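Local coordinates for major pollen allergen Jun a 1 (PDB 1PXZ), which cleaves pectate by calcium-dependent elimination, though with low activity, and is the major allergen of mountain cedar pollen, built around a parallel beta-helix, at residues Q16-L21 and W69-Q74. Residues are numbered along the deposited sequence; the frame is centred on the assembly and turned at random.
Sequences QNRMKL and WIIFSQ
Met19 and Trp69 meet because their first torsions carry them toward one another: Met19 CG lies anti to its carbonyl carbon (chi1 -63°) and the chain runs on extended, while Trp69 CG lies anti to the backbone N (chi1 -167°), sending the indole out from strand 68-72 toward the 3-10 turn that includes Met19. The methionine runs back along the indole toward the strand. Its CG sits over the indole face, 3.9 Å from the centroid of the Trp69 six-membered ring and 18° off its normal, a CH-pi contact. Beyond it, Met19 SD makes an oblique Met-aromatic approach, and Met19 CE ends 3.7 Å from Trp69 CB. Obliquely to the ring, Arg18 O comes within 3.3 Å of Trp69 CZ2, and that carbonyl accepts a hydrogen bond from Arg95. Leu21 CD2 adds a looser apolar touch, 4.3 Å from Trp69 CZ2. The extended Arg18 chain crosses Ile71, the first residue of an IgE-binding region (71-83), so that Ile71 CG2 lies over one guanidinium face, 3.5 Å from Arg18 CZ. Asp93, on neighbouring strand 90-93, links the polar ends: its OD2 takes a salt bridge from Arg18 NH1 and a hydrogen bond from Trp69 NE1. Across the segments themselves the contact is therefore largely dispersive, packing the N-terminal loop against an early beta-helix strand, with one shared carboxylate oxygen that probably helps hold guanidinium and indole in place and offsets the arginine's charge.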
# COMPACT_ATOMS: atom_id res chain seq x y z
N GLN A 16 -19.96 15.18 2.45
CA GLN A 16 -20.04 16.64 2.27
C GLN A 16 -18.70 17.29 2.57
O GLN A 16 -18.54 18.50 2.39
CB GLN A 16 -21.18 17.22 3.11
CG GLN A 16 -20.92 17.17 4.60
CD GLN A 16 -22.17 17.37 5.43
OE1 GLN A 16 -23.28 17.53 4.93
NE2 GLN A 16 -21.97 17.36 6.75
N ASN A 17 -17.72 16.50 3.02
CA ASN A 17 -16.39 17.06 3.25
C ASN A 17 -15.31 16.05 2.87
O ASN A 17 -14.54 15.59 3.72
CB ASN A 17 -16.27 17.48 4.71
CG ASN A 17 -15.08 18.34 5.04
OD1 ASN A 17 -14.98 18.73 6.21
ND2 ASN A 17 -14.21 18.65 4.10
N ARG A 18 -15.23 15.71 1.58
CA ARG A 18 -14.30 14.64 1.21
C ARG A 18 -12.86 15.01 1.56
O ARG A 18 -12.07 14.11 1.82
CB ARG A 18 -14.37 14.31 -0.28
CG ARG A 18 -15.62 13.58 -0.76
CD ARG A 18 -15.57 13.52 -2.30
NE ARG A 18 -16.71 12.80 -2.85
CZ ARG A 18 -16.73 11.48 -3.02
NH1 ARG A 18 -15.65 10.75 -2.68
NH2 ARG A 18 -17.80 10.90 -3.54
N MET A 19 -12.44 16.28 1.54
CA MET A 19 -11.00 16.47 1.69
C MET A 19 -10.52 16.42 3.13
O MET A 19 -9.33 16.52 3.43
CB MET A 19 -10.59 17.80 1.05
CG MET A 19 -10.86 17.81 -0.47
SD MET A 19 -10.10 19.28 -1.17
CE MET A 19 -10.28 19.04 -2.93
N LYS A 20 -11.45 16.25 4.07
CA LYS A 20 -11.02 16.08 5.46
C LYS A 20 -10.12 14.86 5.60
O LYS A 20 -9.22 14.86 6.43
CB LYS A 20 -12.23 15.93 6.37
CG LYS A 20 -11.91 15.85 7.85
CD LYS A 20 -13.17 16.01 8.67
CE LYS A 20 -12.82 16.30 10.13
NZ LYS A 20 -13.83 15.70 11.05
N LEU A 21 -10.37 13.84 4.78
CA LEU A 21 -9.52 12.65 4.76
C LEU A 21 -8.04 12.99 4.74
O LEU A 21 -7.21 12.37 5.41
CB LEU A 21 -9.88 11.80 3.53
CG LEU A 21 -9.06 10.53 3.33
CD1 LEU A 21 -9.36 9.50 4.41
CD2 LEU A 21 -9.29 9.96 1.94
N TRP A 69 -8.74 16.28 -6.99
CA TRP A 69 -9.32 15.27 -6.10
C TRP A 69 -10.31 14.49 -6.95
O TRP A 69 -11.41 15.02 -7.20
CB TRP A 69 -9.92 15.95 -4.87
CG TRP A 69 -10.26 14.99 -3.76
CD1 TRP A 69 -11.28 14.10 -3.72
CD2 TRP A 69 -9.55 14.83 -2.52
NE1 TRP A 69 -11.26 13.40 -2.53
CE2 TRP A 69 -10.21 13.83 -1.79
CE3 TRP A 69 -8.41 15.45 -1.97
CZ2 TRP A 69 -9.79 13.41 -0.52
CZ3 TRP A 69 -7.99 15.03 -0.72
CH2 TRP A 69 -8.68 14.03 -0.03
N ILE A 70 -9.90 13.31 -7.38
CA ILE A 70 -10.71 12.55 -8.34
C ILE A 70 -11.74 11.65 -7.67
O ILE A 70 -11.45 10.88 -6.76
CB ILE A 70 -9.78 11.76 -9.27
CG1 ILE A 70 -8.83 12.68 -10.04
CG2 ILE A 70 -10.55 10.83 -10.20
CD1 ILE A 70 -7.58 11.97 -10.55
N ILE A 71 -12.99 11.81 -8.14
CA ILE A 71 -14.12 11.03 -7.63
C ILE A 71 -14.90 10.43 -8.81
O ILE A 71 -14.60 10.72 -9.96
CB ILE A 71 -15.10 11.89 -6.83
CG1 ILE A 71 -15.66 13.06 -7.66
CG2 ILE A 71 -14.45 12.43 -5.56
CD1 ILE A 71 -16.84 13.74 -7.00
N PHE A 72 -15.88 9.58 -8.54
CA PHE A 72 -16.51 8.83 -9.65
C PHE A 72 -18.02 9.05 -9.65
O PHE A 72 -18.63 8.97 -8.59
CB PHE A 72 -16.14 7.36 -9.52
CG PHE A 72 -14.65 7.06 -9.65
CD1 PHE A 72 -13.81 7.26 -8.57
CD2 PHE A 72 -14.10 6.60 -10.82
CE1 PHE A 72 -12.44 7.01 -8.67
CE2 PHE A 72 -12.74 6.35 -10.93
CZ PHE A 72 -11.89 6.54 -9.85
N SER A 73 -18.60 9.32 -10.82
CA SER A 73 -20.01 9.67 -10.92
C SER A 73 -20.94 8.48 -10.75
O SER A 73 -22.15 8.58 -10.54
CB SER A 73 -20.27 10.33 -12.29
OG SER A 73 -20.22 9.30 -13.28
N GLN A 74 -20.42 7.27 -10.84
CA GLN A 74 -21.25 6.08 -10.75
C GLN A 74 -20.38 4.86 -10.46
O GLN A 74 -19.16 4.96 -10.58
CB GLN A 74 -21.95 5.86 -12.10
CG GLN A 74 -20.96 5.41 -13.16
CD GLN A 74 -21.59 4.85 -14.43
OE1 GLN A 74 -21.60 3.64 -14.67
NE2 GLN A 74 -22.11 5.77 -15.24